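Local coordinates for protein positive phenol-degradative gene regulator (Ralstonia sp. E2, PDB 5FRV) that probably activates transcription of phenol-degradation genes as a sigma54-dependent regulator, and binds the phenolic ligand p-cresol in the N-terminal sensory part described here, at residues D14-L19 and G98-T103; V108-L113 and F128-S133. All blocks are in the same frame, centred on the assembly; numbering follows the deposited sequence.

Contact 1. Residues D14-L19 and G98-T103; sequences DGLSNL and GPCLHT. With PCR (p-cresol), chain D.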
ATOM      1  N   ASP A  14      -7.466  12.397  20.991  1.00 62.04           N
ATOM      2  CA  ASP A  14      -6.361  13.332  21.163  1.00 63.73           C
ATOM      3  C   ASP A  14      -5.217  12.999  20.222  1.00 64.31           C
ATOM      4  O   ASP A  14      -4.717  13.869  19.507  1.00 65.65           O
ATOM      5  CB  ASP A  14      -5.866  13.324  22.609  1.00 65.22           C
ATOM      6  CG  ASP A  14      -4.676  14.244  22.821  1.00 71.65           C
ATOM      7  OD1 ASP A  14      -4.839  15.475  22.658  1.00 73.99           O
ATOM      8  OD2 ASP A  14      -3.581  13.738  23.152  1.00 69.57           O
ATOM      9  N   GLY A  15      -4.809  11.733  20.231  1.00 63.74           N
ATOM     10  CA  GLY A  15      -3.753  11.269  19.355  1.00 59.43           C
ATOM     11  C   GLY A  15      -4.143  11.415  17.899  1.00 56.80           C
ATOM     12  O   GLY A  15      -3.357  11.913  17.093  1.00 56.94           O
ATOM     13  N   LEU A  16      -5.362  10.989  17.572  1.00 57.99           N
ATOM     14  CA  LEU A  16      -5.880  11.042  16.206  1.00 54.68           C
ATOM     15  C   LEU A  16      -5.900  12.467  15.669  1.00 58.01           C
ATOM     16  O   LEU A  16      -5.614  12.702  14.496  1.00 56.01           O
ATOM     17  CB  LEU A  16      -7.288  10.441  16.138  1.00 52.04           C
ATOM     18  CG  LEU A  16      -7.406   8.911  16.223  1.00 52.75           C
ATOM     19  CD1 LEU A  16      -8.847   8.470  16.484  1.00 56.58           C
ATOM     20  CD2 LEU A  16      -6.894   8.260  14.955  1.00 48.14           C
ATOM     21  N   SER A  17      -6.248  13.417  16.526  1.00 59.96           N
ATOM     22  CA  SER A  17      -6.248  14.818  16.126  1.00 58.48           C
ATOM     23  C   SER A  17      -4.818  15.319  16.012  1.00 58.88           C
ATOM     24  O   SER A  17      -4.432  15.912  15.006  1.00 60.76           O
ATOM     25  CB  SER A  17      -7.034  15.667  17.124  1.00 62.25           C
ATOM     26  OG  SER A  17      -6.994  17.039  16.770  1.00 65.28           O
ATOM     27  N   ASN A  18      -4.039  15.049  17.055  1.00 59.43           N
ATOM     28  CA  ASN A  18      -2.664  15.522  17.182  1.00 60.41           C
ATOM     29  C   ASN A  18      -1.760  15.044  16.048  1.00 58.02           C
ATOM     30  O   ASN A  18      -0.856  15.763  15.615  1.00 55.69           O
ATOM     31  CB  ASN A  18      -2.099  15.056  18.527  1.00 59.92           C
ATOM     32  CG  ASN A  18      -0.982  15.928  19.028  1.00 63.44           C
ATOM     33  OD1 ASN A  18      -0.040  16.237  18.296  1.00 63.02           O
ATOM     34  ND2 ASN A  18      -1.075  16.333  20.295  1.00 61.97           N
ATOM     35  N   LEU A  19      -2.015  13.825  15.577  1.00 55.47           N
ATOM     36  CA  LEU A  19      -1.198  13.187  14.549  1.00 51.27           C
ATOM     37  C   LEU A  19      -1.706  13.464  13.143  1.00 49.61           C
ATOM     38  O   LEU A  19      -0.989  13.250  12.165  1.00 47.59           O
ATOM     39  CB  LEU A  19      -1.139  11.679  14.793  1.00 52.17           C
ATOM     40  CG  LEU A  19      -0.171  11.272  15.906  1.00 50.89           C
ATOM     41  CD1 LEU A  19      -0.646  10.021  16.615  1.00 43.41           C
ATOM     42  CD2 LEU A  19       1.203  11.048  15.306  1.00 47.02           C
ATOM     43  N   GLY A  98       0.836   4.548  18.310  1.00 30.79           N
ATOM     44  CA  GLY A  98       0.845   3.366  17.461  1.00 29.46           C
ATOM     45  C   GLY A  98      -0.543   2.950  17.013  1.00 30.30           C
ATOM     46  O   GLY A  98      -0.830   2.912  15.816  1.00 26.59           O
ATOM     47  N   PRO A  99      -1.416   2.621  17.974  1.00 30.61           N
ATOM     48  CA  PRO A  99      -2.805   2.284  17.637  1.00 30.91           C
ATOM     49  C   PRO A  99      -3.491   3.412  16.854  1.00 29.80           C
ATOM     50  O   PRO A  99      -4.274   3.143  15.940  1.00 32.37           O
ATOM     51  CB  PRO A  99      -3.456   2.071  19.010  1.00 30.82           C
ATOM     52  CG  PRO A  99      -2.347   1.567  19.869  1.00 30.94           C
ATOM     53  CD  PRO A  99      -1.094   2.302  19.381  1.00 30.47           C
ATOM     54  N   CYS A 100      -3.172   4.659  17.186  1.00 30.75           N
ATOM     55  CA  CYS A 100      -3.700   5.792  16.442  1.00 30.43           C
ATOM     56  C   CYS A 100      -3.242   5.795  14.981  1.00 31.67           C
ATOM     57  O   CYS A 100      -4.048   6.000  14.071  1.00 31.29           O
ATOM     58  CB  CYS A 100      -3.293   7.102  17.126  1.00 37.45           C
ATOM     59  SG  CYS A 100      -4.198   7.430  18.687  1.00 45.18           S
ATOM     60  N   LEU A 101      -1.966   5.571  14.735  1.00 29.84           N
ATOM     61  CA  LEU A 101      -1.455   5.599  13.376  1.00 31.03           C
ATOM     62  C   LEU A 101      -1.969   4.450  12.541  1.00 27.72           C
ATOM     63  O   LEU A 101      -2.301   4.628  11.418  1.00 29.17           O
ATOM     64  CB  LEU A 101       0.057   5.687  13.359  1.00 26.39           C
ATOM     65  CG  LEU A 101       0.613   7.048  13.666  1.00 30.26           C
ATOM     66  CD1 LEU A 101       1.975   6.971  14.251  1.00 32.88           C
ATOM     67  CD2 LEU A 101       0.606   7.929  12.453  1.00 33.94           C
ATOM     68  N   HIS A 102      -2.014   3.271  13.115  1.00 25.22           N
ATOM     69  CA  HIS A 102      -2.623   2.149  12.486  1.00 26.46           C
ATOM     70  C   HIS A 102      -4.034   2.394  11.988  1.00 29.04           C
ATOM     71  O   HIS A 102      -4.412   1.929  10.965  1.00 28.13           O
ATOM     72  CB  HIS A 102      -2.619   0.936  13.381  1.00 26.71           C
ATOM     73  CG  HIS A 102      -1.996  -0.249  12.744  1.00 23.99           C
ATOM     74  ND1 HIS A 102      -1.786  -1.419  13.401  1.00 20.66           N
ATOM     75  CD2 HIS A 102      -1.501  -0.417  11.507  1.00 24.38           C
ATOM     76  CE1 HIS A 102      -1.183  -2.262  12.603  1.00 24.84           C
ATOM     77  NE2 HIS A 102      -0.999  -1.681  11.445  1.00 23.09           N
ATOM     78  N   THR A 103      -4.780   3.129  12.768  1.00 28.34           N
ATOM     79  CA  THR A 103      -6.159   3.508  12.435  1.00 27.85           C
ATOM     80  C   THR A 103      -6.247   4.586  11.353  1.00 29.68           C
ATOM     81  O   THR A 103      -7.039   4.453  10.415  1.00 30.70           O
ATOM     82  CB  THR A 103      -6.919   4.000  13.705  1.00 30.97           C
ATOM     83  OG1 THR A 103      -6.839   3.003  14.726  1.00 34.32           O
ATOM     84  CG2 THR A 103      -8.377   4.267  13.403  1.00 34.88           C
TER
HETATM   85  CB  PCR D1210       1.281  -0.690  19.894  1.00 26.72           C
HETATM   86  CG  PCR D1210       0.300  -1.064  18.804  1.00 27.73           C
HETATM   87  CD1 PCR D1210       0.443  -0.538  17.530  1.00 30.46           C
HETATM   88  CE1 PCR D1210      -0.467  -0.875  16.545  1.00 25.14           C
HETATM   89  CD2 PCR D1210      -0.749  -1.926  19.092  1.00 27.82           C
HETATM   90  CE2 PCR D1210      -1.658  -2.262  18.115  1.00 26.90           C
HETATM   91  CZ  PCR D1210      -1.515  -1.735  16.840  1.00 29.92           C
HETATM   92  OH  PCR D1210      -2.423  -2.068  15.837  1.00 28.61           O
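The imidazole of H102 receives the p-cresol hydroxyl at its edge and in its plane: H102 ND1 and p-cresol OH stand 2.6 Å apart in a nearly straight hydrogen bond (174°), while Y157 stacks on the imidazole. The cresol has one face under the pyrrolidine of P99, whose CD approaches ring carbon CG to 3.7 Å. These flat groups lie on the flank of helix 98-103 that borders the ligand.

On the other flank, helix 14-19 crosses helix 98-103 at -64° with the segment axes 9.0 Å apart. C100 points toward helix 14-19 and meets G15, L16 and L19. C100 SG stands anti to its own carbonyl carbon (chi1 -73°), which carries the sulfur out to 3.9 Å from G15 CA; the lack of a side chain on G15 leaves that approach clear. L16 reaches in from beside this point, one methyl, CD2, ending 3.7 Å from C100 O. L19 comes from one turn further on: its CD1 lies 4.0 Å from C100 CB, and its other methyl, CD2, 4.3 Å from L101 CD2. M27 of the second subunit packs on both L16 and T103.

Within helix 98-103 the T103 hydroxyl folds back, OG1 donating to P99 O at 2.8 Å. The backbone N of T103 reaches the same oxygen from the opposite face of its carbonyl plane, so P99 O is gripped twice.

No hydrogen bond joins 14-19 to 98-103. The C100 thiol sulfur, leucine methyls and backbone hold them by dispersion. The hydrogen bonds seen run within the helix, weakly from T103 OG1 to V108 and V110 in the chain that follows, and from H102 to the phenol. Helix 98-103 is thus backed by an apolar layer, offering the ligand one hydrogen bond, from H102, and an apolar cover, from P99.

Contact 2. Residues V108-L113 and F128-S133; sequences VRVTPL and FLWEDS. With PCR (p-cresol), chain D.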
ATOM      1  N   VAL A 108      -6.771  -0.926  10.398  1.00 27.11           N
ATOM      2  CA  VAL A 108      -7.575  -1.581  11.427  1.00 33.57           C
ATOM      3  C   VAL A 108      -7.998  -0.519  12.440  1.00 35.60           C
ATOM      4  O   VAL A 108      -7.345   0.521  12.572  1.00 34.90           O
ATOM      5  CB  VAL A 108      -6.801  -2.754  12.135  1.00 30.47           C
ATOM      6  CG1 VAL A 108      -5.512  -2.267  12.805  1.00 30.57           C
ATOM      7  CG2 VAL A 108      -7.679  -3.483  13.173  1.00 33.33           C
ATOM      8  N   ARG A 109      -9.114  -0.758  13.123  1.00 34.77           N
ATOM      9  CA  ARG A 109      -9.502   0.071  14.255  1.00 35.18           C
ATOM     10  C   ARG A 109      -8.962  -0.578  15.514  1.00 37.89           C
ATOM     11  O   ARG A 109      -9.268  -1.736  15.816  1.00 37.36           O
ATOM     12  CB  ARG A 109     -11.021   0.233  14.348  1.00 42.57           C
ATOM     13  CG  ARG A 109     -11.451   0.971  15.606  1.00 43.18           C
ATOM     14  CD  ARG A 109     -12.958   0.910  15.842  1.00 46.77           C
ATOM     15  NE  ARG A 109     -13.289   1.539  17.121  1.00 52.84           N
ATOM     16  CZ  ARG A 109     -13.459   2.848  17.287  1.00 52.61           C
ATOM     17  NH1 ARG A 109     -13.350   3.669  16.249  1.00 55.12           N
ATOM     18  NH2 ARG A 109     -13.747   3.339  18.488  1.00 49.80           N
ATOM     19  N   VAL A 110      -8.143   0.162  16.243  1.00 37.78           N
ATOM     20  CA  VAL A 110      -7.436  -0.411  17.379  1.00 35.31           C
ATOM     21  C   VAL A 110      -8.000   0.138  18.667  1.00 37.10           C
ATOM     22  O   VAL A 110      -8.206   1.346  18.800  1.00 39.48           O
ATOM     23  CB  VAL A 110      -5.943  -0.119  17.306  1.00 31.41           C
ATOM     24  CG1 VAL A 110      -5.178  -0.922  18.378  1.00 33.81           C
ATOM     25  CG2 VAL A 110      -5.428  -0.439  15.912  1.00 32.02           C
ATOM     26  N   THR A 111      -8.279  -0.759  19.604  1.00 38.50           N
ATOM     27  CA  THR A 111      -8.639  -0.349  20.959  1.00 38.69           C
ATOM     28  C   THR A 111      -7.723  -1.007  21.982  1.00 37.63           C
ATOM     29  O   THR A 111      -7.739  -2.235  22.137  1.00 37.97           O
ATOM     30  CB  THR A 111     -10.098  -0.697  21.283  1.00 41.46           C
ATOM     31  OG1 THR A 111     -10.942  -0.160  20.259  1.00 37.46           O
ATOM     32  CG2 THR A 111     -10.501  -0.113  22.638  1.00 40.24           C
ATOM     33  N   PRO A 112      -6.909  -0.195  22.676  1.00 37.16           N
ATOM     34  CA  PRO A 112      -6.061  -0.698  23.757  1.00 40.04           C
ATOM     35  C   PRO A 112      -6.932  -1.308  24.849  1.00 40.58           C
ATOM     36  O   PRO A 112      -7.912  -0.680  25.256  1.00 42.72           O
ATOM     37  CB  PRO A 112      -5.335   0.557  24.258  1.00 41.10           C
ATOM     38  CG  PRO A 112      -5.441   1.546  23.137  1.00 40.62           C
ATOM     39  CD  PRO A 112      -6.774   1.262  22.506  1.00 41.79           C
ATOM     40  N   LEU A 113      -6.615  -2.521  25.283  1.00 39.95           N
ATOM     41  CA  LEU A 113      -7.394  -3.169  26.348  1.00 46.43           C
ATOM     42  C   LEU A 113      -6.800  -2.835  27.710  1.00 49.22           C
ATOM     43  O   LEU A 113      -7.401  -2.126  28.526  1.00 50.71           O
ATOM     44  CB  LEU A 113      -7.433  -4.694  26.170  1.00 42.63           C
ATOM     45  CG  LEU A 113      -8.235  -5.304  25.020  1.00 44.12           C
ATOM     46  CD1 LEU A 113      -7.793  -6.743  24.782  1.00 44.17           C
ATOM     47  CD2 LEU A 113      -9.726  -5.242  25.284  1.00 37.76           C
ATOM     48  N   PHE A 128      -4.609  -5.697  22.987  1.00 33.03           N
ATOM     49  CA  PHE A 128      -5.382  -4.784  22.143  1.00 32.98           C
ATOM     50  C   PHE A 128      -6.499  -5.491  21.392  1.00 34.72           C
ATOM     51  O   PHE A 128      -6.355  -6.657  21.001  1.00 32.19           O
ATOM     52  CB  PHE A 128      -4.478  -4.083  21.113  1.00 32.58           C
ATOM     53  CG  PHE A 128      -3.296  -3.376  21.721  1.00 29.14           C
ATOM     54  CD1 PHE A 128      -2.171  -4.081  22.096  1.00 29.23           C
ATOM     55  CD2 PHE A 128      -3.309  -2.006  21.893  1.00 31.50           C
ATOM     56  CE1 PHE A 128      -1.094  -3.438  22.662  1.00 29.49           C
ATOM     57  CE2 PHE A 128      -2.228  -1.359  22.459  1.00 27.80           C
ATOM     58  CZ  PHE A 128      -1.128  -2.075  22.840  1.00 28.46           C
ATOM     59  N   LEU A 129      -7.591  -4.753  21.178  1.00 36.38           N
ATOM     60  CA  LEU A 129      -8.688  -5.153  20.300  1.00 33.74           C
ATOM     61  C   LEU A 129      -8.493  -4.581  18.893  1.00 35.86           C
ATOM     62  O   LEU A 129      -8.126  -3.407  18.729  1.00 33.61           O
ATOM     63  CB  LEU A 129     -10.026  -4.681  20.859  1.00 36.01           C
ATOM     64  CG  LEU A 129     -11.259  -5.011  20.008  1.00 43.96           C
ATOM     65  CD1 LEU A 129     -11.544  -6.516  20.028  1.00 44.90           C
ATOM     66  CD2 LEU A 129     -12.489  -4.226  20.453  1.00 47.37           C
ATOM     67  N   TRP A 130      -8.747  -5.420  17.897  1.00 31.32           N
ATOM     68  CA  TRP A 130      -8.695  -5.049  16.485  1.00 30.78           C
ATOM     69  C   TRP A 130     -10.059  -5.210  15.813  1.00 35.67           C
ATOM     70  O   TRP A 130     -10.505  -6.332  15.576  1.00 35.98           O
ATOM     71  CB  TRP A 130      -7.675  -5.914  15.749  1.00 29.22           C
ATOM     72  CG  TRP A 130      -6.247  -5.439  15.811  1.00 29.59           C
ATOM     73  CD1 TRP A 130      -5.793  -4.248  16.291  1.00 28.78           C
ATOM     74  CD2 TRP A 130      -5.089  -6.160  15.361  1.00 25.35           C
ATOM     75  NE1 TRP A 130      -4.419  -4.179  16.166  1.00 28.70           N
ATOM     76  CE2 TRP A 130      -3.970  -5.343  15.594  1.00 29.06           C
ATOM     77  CE3 TRP A 130      -4.896  -7.408  14.763  1.00 24.80           C
ATOM     78  CZ2 TRP A 130      -2.681  -5.739  15.257  1.00 23.00           C
ATOM     79  CZ3 TRP A 130      -3.604  -7.811  14.455  1.00 23.32           C
ATOM     80  CH2 TRP A 130      -2.519  -6.972  14.691  1.00 23.27           C
ATOM     81  N   GLU A 131     -10.713  -4.103  15.482  1.00 33.47           N
ATOM     82  CA  GLU A 131     -11.955  -4.197  14.710  1.00 38.63           C
ATOM     83  C   GLU A 131     -11.757  -3.744  13.265  1.00 39.20           C
ATOM     84  O   GLU A 131     -11.034  -2.781  13.004  1.00 35.95           O
ATOM     85  CB  GLU A 131     -13.050  -3.380  15.389  1.00 40.72           C
ATOM     86  CG  GLU A 131     -13.401  -3.898  16.787  1.00 41.97           C
ATOM     87  CD  GLU A 131     -14.371  -2.989  17.527  1.00 52.65           C
ATOM     88  OE1 GLU A 131     -13.901  -2.028  18.181  1.00 55.63           O
ATOM     89  OE2 GLU A 131     -15.602  -3.226  17.448  1.00 58.37           O
ATOM     90  N   ASP A 132     -12.390  -4.462  12.340  1.00 39.96           N
ATOM     91  CA  ASP A 132     -12.337  -4.164  10.900  1.00 41.30           C
ATOM     92  C   ASP A 132     -10.923  -4.281  10.311  1.00 38.13           C
ATOM     93  O   ASP A 132     -10.537  -3.481   9.449  1.00 37.46           O
ATOM     94  CB  ASP A 132     -12.889  -2.761  10.617  1.00 41.07           C
ATOM     95  CG  ASP A 132     -14.203  -2.499  11.331  1.00 50.11           C
ATOM     96  OD1 ASP A 132     -15.225  -3.112  10.948  1.00 50.37           O
ATOM     97  OD2 ASP A 132     -14.209  -1.687  12.287  1.00 53.28           O
ATOM     98  N   SER A 133     -10.169  -5.281  10.765  1.00 33.46           N
ATOM     99  CA  SER A 133      -8.858  -5.567  10.194  1.00 34.02           C
ATOM    100  C   SER A 133      -8.982  -5.724   8.679  1.00 36.27           C
ATOM    101  O   SER A 133      -9.701  -6.609   8.210  1.00 28.93           O
ATOM    102  CB  SER A 133      -8.263  -6.833  10.800  1.00 29.94           C
ATOM    103  OG  SER A 133      -8.153  -6.730  12.219  1.00 32.00           O
TER
HETATM  104  CB  PCR D1210       1.281  -0.690  19.894  1.00 26.72           C
HETATM  105  CG  PCR D1210       0.300  -1.064  18.804  1.00 27.73           C
HETATM  106  CD1 PCR D1210       0.443  -0.538  17.530  1.00 30.46           C
HETATM  107  CE1 PCR D1210      -0.467  -0.875  16.545  1.00 25.14           C
HETATM  108  CD2 PCR D1210      -0.749  -1.926  19.092  1.00 27.82           C
HETATM  109  CE2 PCR D1210      -1.658  -2.262  18.115  1.00 26.90           C
HETATM  110  CZ  PCR D1210      -1.515  -1.735  16.840  1.00 29.92           C
HETATM  111  OH  PCR D1210      -2.423  -2.068  15.837  1.00 28.61           O
HETATM  112  O   HOH W   1     -11.109  -1.691  18.336  1.00 36.10           O
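V108 meets W130 with both its methyls: CG1 stands over the face of the five-membered ring, 4.2 Å from the centroid, a CH-pi contact, while CG2 touches W130 CB and S133 OG. With CG1 between the backbone N and the carbonyl carbon and CG2 anti to N (chi1 59°), both methyls reach W130.

R109 begins the ladder: its N donates to E131 O, and its O accepts from E131 N, both at 2.8 Å. Its extended side chain runs alongside that of E131, but the salt bridge R109 NE to E131 OE1 is long (3.8 Å), with the guanidinium and carboxylate planes 81° apart. A water lies among R109 O, E131 OE1 and T111 OG1, within hydrogen-bonding distance of each; which of them take its two protons is left open. K28 O of the second subunit lies in weak hydrogen-bonding range of R109 NH1.

V110 pairs with W130 on the opposite face of the sheet, with CG2 3.4 Å from the p-cresol OH. W130 NE1 donates to that same oxygen at 2.9 Å, a bent bond of 145°. The segments form a beta hairpin, strand 109-118 at the sheet's edge within the chain and 123-131 next to it, then 185-191. Through W130 the pocket adjoins the zinc site: the zinc ion lies about 4 Å from the W130 side chain, nearest atoms, and its ligands C151 and C185 touch W130.

T111 repeats the hydrogen-bonded pairing with L129, its O accepting from L129 N at 2.7 Å, and the two CB atoms face each other.

P112 returns to the ligand side, its CA 3.6 Å from F128 CD2. The phenylalanine ring turns a face to p-cresol, whose CD2 sits over the ring centre.

L113 curls back over the partner strand, its CG and CD1 resting against the backbone between F128 and L129.

Overall arrangement
Contact 1 closes before contact 2 opens, and their centres lie 13 Å apart. Helix 97-104 leads directly into strand 109-118, so the helix pair of contact 1 and the hairpin of contact 2 are consecutive pieces of the fold. They abut: P99 CB lies 3.5 Å from V110 CG1. The helix therefore lies against the ligand-side face of the four-stranded sheet, and p-cresol occupies the junction, its hydroxyl shared between H102 from contact 1 and W130 from contact 2. Both contacts also touch the second subunit, so the elements that line the p-cresol site are also elements of the dimer surface.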